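Local coordinates for myosin-I heavy chain (Dictyostelium discoideum, PDB 5EJR), which is an actin-based motor with ATPase activity that works in early phagocytosis and adhesion, and is represented here by its C-terminal MyTH4-FERM tail domain, at residues R296-L300 with S499-Y504; W459-S465 with F474-T478; M73-D77 with S123-E129. All blocks are in the same frame, centred on the assembly; numbering follows the deposited sequence. Where two conformers were deposited one is given.

Contact 1 (R296-L300 with S499-Y504). With EDO (1,2-ethanediol), chain E.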
loop_
_atom_site.group_PDB
_atom_site.type_symbol
_atom_site.label_atom_id
_atom_site.label_comp_id
_atom_site.label_asym_id
_atom_site.label_seq_id
_atom_site.Cartn_x
_atom_site.Cartn_y
_atom_site.Cartn_z
ATOM N N ARG A 296 -14.623 8.798 1.751
ATOM C CA ARG A 296 -14.653 9.771 2.833
ATOM C C ARG A 296 -14.503 8.925 4.085
ATOM O O ARG A 296 -15.265 7.957 4.302
ATOM C CB ARG A 296 -15.926 10.612 2.873
ATOM C CG ARG A 296 -15.771 11.596 4.034
ATOM C CD ARG A 296 -16.847 12.560 4.083
ATOM N NE ARG A 296 -16.834 13.327 5.323
ATOM C CZ ARG A 296 -17.654 14.343 5.516
ATOM N NH1 ARG A 296 -18.493 14.718 4.555
ATOM N NH2 ARG A 296 -17.646 14.995 6.664
ATOM N N ARG A 297 -13.417 9.190 4.796
ATOM C CA ARG A 297 -12.990 8.413 5.940
ATOM C C ARG A 297 -13.528 8.954 7.247
ATOM O O ARG A 297 -13.969 8.173 8.075
ATOM C CB ARG A 297 -11.451 8.337 5.960
ATOM C CG ARG A 297 -10.843 7.456 7.091
ATOM C CD ARG A 297 -11.015 5.958 6.866
ATOM N NE ARG A 297 -10.337 5.489 5.653
ATOM C CZ ARG A 297 -10.888 4.681 4.748
ATOM N NH1 ARG A 297 -12.131 4.241 4.906
ATOM N NH2 ARG A 297 -10.198 4.307 3.675
ATOM N N PHE A 298 -13.484 10.272 7.448
ATOM C CA PHE A 298 -13.870 10.862 8.720
ATOM C C PHE A 298 -15.144 11.697 8.679
ATOM O O PHE A 298 -15.379 12.442 7.741
ATOM C CB PHE A 298 -12.706 11.680 9.275
ATOM C CG PHE A 298 -11.437 10.872 9.440
ATOM C CD1 PHE A 298 -11.315 9.931 10.465
ATOM C CD2 PHE A 298 -10.340 11.093 8.614
ATOM C CE1 PHE A 298 -10.124 9.201 10.633
ATOM C CE2 PHE A 298 -9.139 10.376 8.795
ATOM C CZ PHE A 298 -9.045 9.428 9.793
ATOM N N PHE A 299 -15.944 11.573 9.739
ATOM C CA PHE A 299 -17.225 12.255 9.887
ATOM C C PHE A 299 -17.224 12.892 11.249
ATOM O O PHE A 299 -17.370 12.188 12.242
ATOM C CB PHE A 299 -18.388 11.241 9.750
ATOM C CG PHE A 299 -18.555 10.708 8.345
ATOM C CD1 PHE A 299 -17.783 9.638 7.893
ATOM C CD2 PHE A 299 -19.482 11.278 7.474
ATOM C CE1 PHE A 299 -17.921 9.164 6.585
ATOM C CE2 PHE A 299 -19.629 10.798 6.167
ATOM C CZ PHE A 299 -18.849 9.750 5.728
ATOM N N LEU A 300 -16.965 14.205 11.296
ATOM C CA LEU A 300 -16.841 14.983 12.543
ATOM C C LEU A 300 -18.102 15.719 12.938
ATOM O O LEU A 300 -18.253 16.081 14.106
ATOM C CB LEU A 300 -15.670 15.991 12.413
ATOM C CG LEU A 300 -14.256 15.344 12.417
ATOM C CD1 LEU A 300 -13.153 16.414 12.278
ATOM C CD2 LEU A 300 -14.005 14.583 13.722
ATOM N N SER A 499 -3.705 5.726 12.887
ATOM C CA SER A 499 -4.075 6.919 12.128
ATOM C C SER A 499 -5.569 7.324 12.394
ATOM O O SER A 499 -5.854 8.491 12.672
ATOM C CB SER A 499 -3.807 6.686 10.638
ATOM O OG SER A 499 -4.699 7.421 9.815
ATOM N N VAL A 500 -6.503 6.356 12.329
ATOM C CA VAL A 500 -7.935 6.625 12.581
ATOM C C VAL A 500 -8.149 7.033 14.037
ATOM O O VAL A 500 -8.802 8.049 14.306
ATOM C CB VAL A 500 -8.813 5.420 12.159
ATOM C CG1 VAL A 500 -10.262 5.609 12.595
ATOM C CG2 VAL A 500 -8.731 5.215 10.656
ATOM N N TYR A 501 -7.617 6.245 14.989
ATOM C CA TYR A 501 -7.732 6.607 16.401
ATOM C C TYR A 501 -7.111 8.030 16.668
ATOM O O TYR A 501 -7.764 8.855 17.282
ATOM C CB TYR A 501 -7.079 5.540 17.325
ATOM C CG TYR A 501 -7.195 5.900 18.794
ATOM C CD1 TYR A 501 -6.276 6.752 19.397
ATOM C CD2 TYR A 501 -8.269 5.456 19.558
ATOM C CE1 TYR A 501 -6.424 7.153 20.723
ATOM C CE2 TYR A 501 -8.415 5.835 20.886
ATOM C CZ TYR A 501 -7.496 6.697 21.460
ATOM O OH TYR A 501 -7.615 7.061 22.781
ATOM N N GLN A 502 -5.888 8.302 16.219
ATOM C CA GLN A 502 -5.272 9.629 16.444
ATOM C C GLN A 502 -6.160 10.773 15.920
ATOM O O GLN A 502 -6.394 11.745 16.645
ATOM C CB GLN A 502 -3.856 9.710 15.824
ATOM C CG GLN A 502 -3.199 11.114 15.847
ATOM C CD GLN A 502 -3.005 11.730 17.225
ATOM O OE1 GLN A 502 -3.003 12.957 17.376
ATOM N NE2 GLN A 502 -2.788 10.916 18.257
ATOM N N PHE A 503 -6.696 10.621 14.705
ATOM C CA PHE A 503 -7.530 11.673 14.099
ATOM C C PHE A 503 -8.732 12.015 14.932
ATOM O O PHE A 503 -8.941 13.193 15.239
ATOM C CB PHE A 503 -7.941 11.353 12.648
ATOM C CG PHE A 503 -8.678 12.493 11.971
ATOM C CD1 PHE A 503 -10.055 12.653 12.132
ATOM C CD2 PHE A 503 -7.996 13.414 11.192
ATOM C CE1 PHE A 503 -10.727 13.716 11.524
ATOM C CE2 PHE A 503 -8.674 14.479 10.584
ATOM C CZ PHE A 503 -10.033 14.614 10.748
ATOM N N TYR A 504 -9.514 11.009 15.304
ATOM C CA TYR A 504 -10.740 11.242 16.065
ATOM C C TYR A 504 -10.518 11.657 17.519
ATOM O O TYR A 504 -11.211 12.554 18.016
ATOM C CB TYR A 504 -11.630 10.009 15.995
ATOM C CG TYR A 504 -12.491 9.871 14.755
ATOM C CD1 TYR A 504 -13.357 10.893 14.361
ATOM C CD2 TYR A 504 -12.541 8.671 14.052
ATOM C CE1 TYR A 504 -14.213 10.735 13.267
ATOM C CE2 TYR A 504 -13.420 8.487 12.990
ATOM C CZ TYR A 504 -14.263 9.515 12.608
ATOM O OH TYR A 504 -15.121 9.308 11.557
HETATM C C1 EDO E . -7.213 6.348 7.413
HETATM O O1 EDO E . -7.474 6.559 6.021
HETATM C C2 EDO E . -5.955 5.416 7.596
HETATM O O2 EDO E . -4.796 6.215 7.396
HETATM O O HOH W 1 -14.935 7.031 10.248
HETATM O O HOH W 2 -17.764 9.691 13.309
#
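Phe298 and Phe503 stack face-to-face, centroids 3.9 Å apart and planes only 17° from parallel, while CG of Arg297 lies over the centre of the opposite face of Phe298, so that this ring is sandwiched. The aromatic cluster lies within the FERM domain, where the chain leaving strand 290-296 of the ubiquitin-like lobe meets helix 494-505 of the PTB-type lobe. Phe503 CB also lies over the Phe298 face, a CH-pi contact. Tyr504 closes the cluster from a third direction. The edge of Phe298 is directed at its face, CD1 lying 3.6 Å from Tyr504 CE2, with the two planes nearly perpendicular at 86°. Leu300 straddles the two helix rings, CD1 meeting Phe503 CE1 at 3.7 Å and CD2 lying at the Tyr504 edge. The phenol reaches past the rings to the loop backbone. Its OH receives the Phe299 N-H in a fairly straight bond (3.0 Å, 162°) and gives its own proton to a water that in turn donates to Arg297 O, so the hydroxyl grips the loop backbone on both sides of Phe298, directly at Phe299 and through the water at Arg297. Beyond CG, Arg297 bends at its next two torsions, which brings NE to a bound 1,2-ethanediol; its NH2 is hydrogen-bonded to Ser256 OG. The diol, probably from the crystallisation liquor, bridges the two segments: Arg297 NE donates to its O1 at 3.1 Å, and its O2 shares a 2.7 Å hydrogen bond with Ser499 OG.

Contact 2 (W459-S465 with F474-T478)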
loop_
_atom_site.group_PDB
_atom_site.type_symbol
_atom_site.label_atom_id
_atom_site.label_comp_id
_atom_site.label_asym_id
_atom_site.label_seq_id
_atom_site.Cartn_x
_atom_site.Cartn_y
_atom_site.Cartn_z
ATOM N N TRP A 459 -16.316 2.588 24.601
ATOM C CA TRP A 459 -15.418 3.376 25.416
ATOM C C TRP A 459 -15.260 4.741 24.753
ATOM O O TRP A 459 -14.804 4.825 23.607
ATOM C CB TRP A 459 -14.038 2.682 25.503
ATOM C CG TRP A 459 -14.046 1.289 26.071
ATOM C CD1 TRP A 459 -13.968 0.947 27.389
ATOM C CD2 TRP A 459 -14.085 0.053 25.337
ATOM N NE1 TRP A 459 -13.945 -0.426 27.523
ATOM C CE2 TRP A 459 -14.032 -0.999 26.281
ATOM C CE3 TRP A 459 -14.122 -0.270 23.973
ATOM C CZ2 TRP A 459 -14.031 -2.348 25.904
ATOM C CZ3 TRP A 459 -14.124 -1.609 23.597
ATOM C CH2 TRP A 459 -14.056 -2.630 24.557
ATOM N N THR A 460 -15.623 5.814 25.468
ATOM C CA THR A 460 -15.461 7.174 24.955
ATOM C C THR A 460 -13.978 7.498 24.895
ATOM O O THR A 460 -13.193 6.884 25.624
ATOM C CB THR A 460 -16.174 8.197 25.860
ATOM O OG1 THR A 460 -15.556 8.186 27.139
ATOM C CG2 THR A 460 -17.656 7.950 25.987
ATOM N N PHE A 461 -13.591 8.485 24.089
ATOM C CA PHE A 461 -12.202 8.909 24.041
ATOM C C PHE A 461 -11.724 9.480 25.381
ATOM O O PHE A 461 -10.560 9.279 25.748
ATOM C CB PHE A 461 -11.972 9.905 22.906
ATOM C CG PHE A 461 -12.045 9.277 21.533
ATOM C CD1 PHE A 461 -11.237 8.189 21.200
ATOM C CD2 PHE A 461 -12.891 9.794 20.561
ATOM C CE1 PHE A 461 -11.288 7.622 19.916
ATOM C CE2 PHE A 461 -12.929 9.239 19.280
ATOM C CZ PHE A 461 -12.128 8.159 18.965
ATOM N N GLN A 462 -12.640 10.153 26.126
ATOM C CA GLN A 462 -12.379 10.767 27.444
ATOM C C GLN A 462 -11.916 9.706 28.439
ATOM O O GLN A 462 -11.019 9.957 29.235
ATOM C CB GLN A 462 -13.654 11.461 27.993
ATOM C CG GLN A 462 -14.157 12.667 27.171
ATOM C CD GLN A 462 -14.560 12.316 25.745
ATOM O OE1 GLN A 462 -15.378 11.418 25.497
ATOM N NE2 GLN A 462 -13.927 12.968 24.771
ATOM N N SER A 463 -12.532 8.517 28.363
ATOM C CA SER A 463 -12.280 7.372 29.219
ATOM C C SER A 463 -11.028 6.542 28.848
ATOM O O SER A 463 -10.745 5.554 29.528
ATOM C CB SER A 463 -13.512 6.480 29.257
ATOM O OG SER A 463 -13.558 5.632 28.124
ATOM N N ILE A 464 -10.291 6.931 27.788
ATOM C CA ILE A 464 -9.083 6.227 27.345
ATOM C C ILE A 464 -7.913 7.171 27.531
ATOM O O ILE A 464 -7.859 8.212 26.871
ATOM C CB ILE A 464 -9.182 5.680 25.883
ATOM C CG1 ILE A 464 -10.342 4.688 25.718
ATOM C CG2 ILE A 464 -7.846 5.055 25.452
ATOM C CD1 ILE A 464 -10.978 4.620 24.265
ATOM N N SER A 465 -6.997 6.817 28.450
ATOM C CA SER A 465 -5.793 7.595 28.788
ATOM C C SER A 465 -4.700 7.440 27.746
ATOM O O SER A 465 -3.969 8.393 27.481
ATOM C CB SER A 465 -5.251 7.180 30.156
ATOM O OG SER A 465 -5.202 5.769 30.305
ATOM N N PHE A 474 -3.973 -4.345 19.219
ATOM C CA PHE A 474 -4.306 -2.961 19.517
ATOM C C PHE A 474 -4.762 -2.965 20.979
ATOM O O PHE A 474 -5.531 -3.831 21.386
ATOM C CB PHE A 474 -5.359 -2.393 18.541
ATOM C CG PHE A 474 -6.015 -1.088 18.926
ATOM C CD1 PHE A 474 -5.254 0.019 19.274
ATOM C CD2 PHE A 474 -7.397 -0.956 18.906
ATOM C CE1 PHE A 474 -5.865 1.230 19.613
ATOM C CE2 PHE A 474 -8.002 0.252 19.249
ATOM C CZ PHE A 474 -7.235 1.341 19.580
ATOM N N CYS A 475 -4.250 -2.023 21.777
ATOM C CA CYS A 475 -4.546 -1.936 23.204
ATOM C C CYS A 475 -4.990 -0.529 23.619
ATOM O O CYS A 475 -4.340 0.438 23.236
ATOM C CB CYS A 475 -3.331 -2.393 24.012
ATOM S SG CYS A 475 -3.539 -2.247 25.801
ATOM N N ILE A 476 -6.070 -0.419 24.425
ATOM C CA ILE A 476 -6.591 0.861 24.960
ATOM C C ILE A 476 -6.476 0.844 26.493
ATOM O O ILE A 476 -6.892 -0.119 27.117
ATOM C CB ILE A 476 -8.027 1.285 24.468
ATOM C CG1 ILE A 476 -9.115 0.264 24.836
ATOM C CG2 ILE A 476 -8.043 1.576 22.950
ATOM C CD1 ILE A 476 -10.581 0.809 24.660
ATOM N N MET A 477 -5.880 1.882 27.084
ATOM C CA MET A 477 -5.781 1.975 28.544
ATOM C C MET A 477 -6.980 2.815 29.025
ATOM O O MET A 477 -7.094 3.994 28.680
ATOM C CB MET A 477 -4.404 2.539 28.995
ATOM C CG MET A 477 -4.152 2.461 30.520
ATOM S SD MET A 477 -4.682 0.912 31.320
ATOM C CE MET A 477 -3.146 0.020 31.394
ATOM N N THR A 478 -7.928 2.158 29.717
ATOM C CA THR A 478 -9.159 2.770 30.223
ATOM C C THR A 478 -9.077 3.054 31.729
ATOM O O THR A 478 -9.588 2.283 32.543
ATOM C CB THR A 478 -10.397 1.936 29.836
ATOM O OG1 THR A 478 -10.303 0.644 30.440
ATOM C CG2 THR A 478 -10.573 1.804 28.333
#
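Ile476 stands roughly at a right angle to the indole of Trp459, presenting only its terminal methyl to the ring: CD1 sits over one face, offset toward the rim, and makes a CH-pi contact 4.0 Å from the centroid of the five-membered ring. The pair joins the two antiparallel sheets of the PTB-type, PH-like lobe of the FERM domain, Trp459 near the end of strand 455-460 of one and Ile476 lying on the middle strand, 473-477, of the other. CG1 of Ile476 takes the crowded position between N and C (chi1 60°), which sends CD1 across to the indole. Thr478, less well ordered, brings its CG2 obliquely to the same indole, 3.6 Å from Trp459 CD1. Ile464 fits against both residues, its CD1 3.9 Å from Ile476 CD1 and its CG1 at a like distance from Thr478 CG2, while Tyr501 of helix 494-505 packs on it as well. A type I turn from Phe461 to Ile464 brings this isoleucine back against the second sheet. The turn is braced from within by an ST motif, Thr460 OG1 accepting from Ser463 N, and by Ser463 OG donating to Thr460 O. Where the apolar pairing ends, the chain beyond the turn is pinned to strand 473-477 by one carbonyl gripped twice. Ser465 N lies almost along the C=O axis of Met477, 2.8 Å from its O, though the N-H itself is bent from the line, whereas Ser465 OG, 3.1 Å from the same Met477 O, comes in well above the carbonyl plane, 66° out of it.

Contact 3 (M73-D77 with S123-E129)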
loop_
_atom_site.group_PDB
_atom_site.type_symbol
_atom_site.label_atom_id
_atom_site.label_comp_id
_atom_site.label_asym_id
_atom_site.label_seq_id
_atom_site.Cartn_x
_atom_site.Cartn_y
_atom_site.Cartn_z
ATOM N N MET A 73 18.520 -15.060 -11.738
ATOM C CA MET A 73 17.139 -15.179 -12.212
ATOM C C MET A 73 16.619 -13.819 -12.644
ATOM O O MET A 73 15.921 -13.724 -13.647
ATOM C CB MET A 73 16.242 -15.718 -11.094
ATOM C CG MET A 73 16.394 -17.188 -10.854
ATOM S SD MET A 73 15.695 -17.682 -9.268
ATOM C CE MET A 73 14.108 -17.932 -9.715
ATOM N N TRP A 74 16.941 -12.766 -11.872
ATOM C CA TRP A 74 16.501 -11.401 -12.164
ATOM C C TRP A 74 17.140 -10.902 -13.472
ATOM O O TRP A 74 16.461 -10.317 -14.325
ATOM C CB TRP A 74 16.852 -10.466 -11.000
ATOM C CG TRP A 74 16.729 -9.025 -11.369
ATOM C CD1 TRP A 74 17.744 -8.151 -11.635
ATOM C CD2 TRP A 74 15.510 -8.316 -11.622
ATOM N NE1 TRP A 74 17.232 -6.921 -11.983
ATOM C CE2 TRP A 74 15.862 -7.001 -12.011
ATOM C CE3 TRP A 74 14.148 -8.658 -11.538
ATOM C CZ2 TRP A 74 14.899 -6.024 -12.297
ATOM C CZ3 TRP A 74 13.195 -7.685 -11.809
ATOM C CH2 TRP A 74 13.573 -6.392 -12.199
ATOM N N MET A 75 18.451 -11.168 -13.613
ATOM C CA MET A 75 19.285 -10.805 -14.755
ATOM C C MET A 75 19.036 -11.660 -16.002
ATOM O O MET A 75 19.503 -11.297 -17.078
ATOM C CB MET A 75 20.756 -10.820 -14.343
ATOM C CG MET A 75 21.092 -9.695 -13.396
ATOM S SD MET A 75 22.758 -9.785 -12.724
ATOM C CE MET A 75 23.721 -9.298 -14.213
ATOM N N GLY A 76 18.284 -12.752 -15.856
ATOM C CA GLY A 76 17.948 -13.658 -16.950
ATOM C C GLY A 76 19.053 -14.624 -17.339
ATOM O O GLY A 76 19.118 -15.056 -18.492
ATOM N N ASP A 77 19.926 -14.973 -16.383
ATOM C CA ASP A 77 21.046 -15.900 -16.568
ATOM C C ASP A 77 20.803 -17.261 -15.895
ATOM O O ASP A 77 21.640 -18.157 -16.001
ATOM C CB ASP A 77 22.359 -15.272 -16.070
ATOM C CG ASP A 77 22.740 -13.992 -16.788
ATOM O OD1 ASP A 77 22.727 -13.984 -18.046
ATOM O OD2 ASP A 77 23.072 -13.006 -16.099
ATOM N N SER A 123 21.604 -8.209 -19.850
ATOM C CA SER A 123 21.747 -8.885 -18.566
ATOM C C SER A 123 22.488 -7.925 -17.625
ATOM O O SER A 123 22.046 -7.740 -16.492
ATOM C CB SER A 123 22.491 -10.208 -18.727
ATOM O OG SER A 123 22.948 -10.722 -17.488
ATOM N N ALA A 124 23.566 -7.263 -18.111
ATOM C CA ALA A 124 24.337 -6.279 -17.334
ATOM C C ALA A 124 23.493 -5.070 -16.903
ATOM O O ALA A 124 23.719 -4.542 -15.815
ATOM C CB ALA A 124 25.541 -5.801 -18.127
ATOM N N LYS A 125 22.554 -4.616 -17.767
ATOM C CA LYS A 125 21.677 -3.466 -17.517
ATOM C C LYS A 125 20.732 -3.780 -16.330
ATOM O O LYS A 125 20.537 -2.923 -15.462
ATOM C CB LYS A 125 20.896 -3.110 -18.803
ATOM C CG LYS A 125 19.956 -1.915 -18.695
ATOM C CD LYS A 125 19.202 -1.681 -20.002
ATOM C CE LYS A 125 18.275 -0.484 -19.959
ATOM N NZ LYS A 125 19.014 0.808 -19.861
ATOM N N LYS A 126 20.199 -5.024 -16.296
ATOM C CA LYS A 126 19.332 -5.592 -15.264
ATOM C C LYS A 126 20.086 -5.673 -13.932
ATOM O O LYS A 126 19.489 -5.499 -12.865
ATOM C CB LYS A 126 18.829 -6.986 -15.688
ATOM C CG LYS A 126 17.636 -6.949 -16.639
ATOM C CD LYS A 126 17.409 -8.320 -17.258
ATOM C CE LYS A 126 16.210 -8.384 -18.165
ATOM N NZ LYS A 126 15.918 -9.789 -18.574
ATOM N N GLY A 127 21.398 -5.918 -14.021
ATOM C CA GLY A 127 22.295 -5.946 -12.878
ATOM C C GLY A 127 22.371 -4.564 -12.284
ATOM O O GLY A 127 22.276 -4.409 -11.063
ATOM N N PHE A 128 22.464 -3.529 -13.148
ATOM C CA PHE A 128 22.447 -2.152 -12.648
ATOM C C PHE A 128 21.053 -1.720 -12.131
ATOM O O PHE A 128 20.984 -0.918 -11.198
ATOM C CB PHE A 128 23.002 -1.157 -13.675
ATOM C CG PHE A 128 24.507 -1.218 -13.806
ATOM C CD1 PHE A 128 25.330 -0.875 -12.741
ATOM C CD2 PHE A 128 25.102 -1.619 -14.997
ATOM C CE1 PHE A 128 26.723 -0.952 -12.859
ATOM C CE2 PHE A 128 26.495 -1.688 -15.115
ATOM C CZ PHE A 128 27.296 -1.355 -14.045
ATOM N N GLU A 129 19.961 -2.262 -12.717
ATOM C CA GLU A 129 18.575 -1.983 -12.270
ATOM C C GLU A 129 18.404 -2.488 -10.825
ATOM O O GLU A 129 17.789 -1.809 -9.987
ATOM C CB GLU A 129 17.557 -2.688 -13.178
ATOM C CG GLU A 129 17.384 -2.020 -14.534
ATOM C CD GLU A 129 16.447 -2.732 -15.487
ATOM O OE1 GLU A 129 16.341 -3.976 -15.403
ATOM O OE2 GLU A 129 15.841 -2.047 -16.341
HETATM O O HOH W 3 14.143 -11.482 -16.483
#
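Helix 58-75 stops against helix 121-137 with the CA atoms of Met75 and Ser123 only 4.9 Å apart, its end formed by a Schellman motif in which Gly76, at positive phi (79°), is the C-prime residue. In this helical MyTH4 domain Met75 acts as a knob in a hole made by Ser123, Ala124, Lys126 and Gly127. Its chain runs extended and bends only at the last torsion, bringing CE to 3.2 Å from Ser123 O, while SD passes 3.9 Å from Gly127 CA; a beta carbon at that glycine would crowd the Met75 methyl. Beside the knob, Trp74 points its indole N-H at Lys126 O; NE1 lies 2.8 Å from that oxygen, which is close to the ring plane, although the donor sits above the carbonyl plane. A phenylalanine in its place has no N-H, and Lys126 O would probably lose its partner from this helix, leaving Ser123-Asp77 as the hydrogen bond between the two segments. Beyond the ring, Glu129 is salt-bridged to Arg201 of helix 194-205, which also packs on Trp74. Past the glycine, Ser123 OG donates to Asp77 OD2 on its syn side at 2.7 Å, while Asn118 ND2 is hydrogen-bonded to the same hydroxyl. The apolar knob is thus bracketed by two directional bonds, one to a main-chain carbonyl and one to a carboxylate, so the helix end is probably limited in both sliding and turning.

Overall arrangement
Contacts 1 and 2 form one continuous region, while contact 3 is remote. The centres of the first two are 16 Å apart, and helix 494-505 links them: while Phe503 and Tyr504 serve contact 1, Tyr501 turns to contact 2, its OH 3.3 Å from Ile464 CG2 and its ring edge-to-face with Phe461. In sequence contact 2 falls between the two halves of contact 1, and the helix packs on both the turn at 461-464 and the loop leaving the ubiquitin-like lobe. Contact 3, in the MyTH4 domain, lies across the chain's centre, about 45 Å and 52 Å from contacts 1 and 2, centre to centre. A second ethanediol sits at contact 1, about 3 Å from the Phe299 side chain.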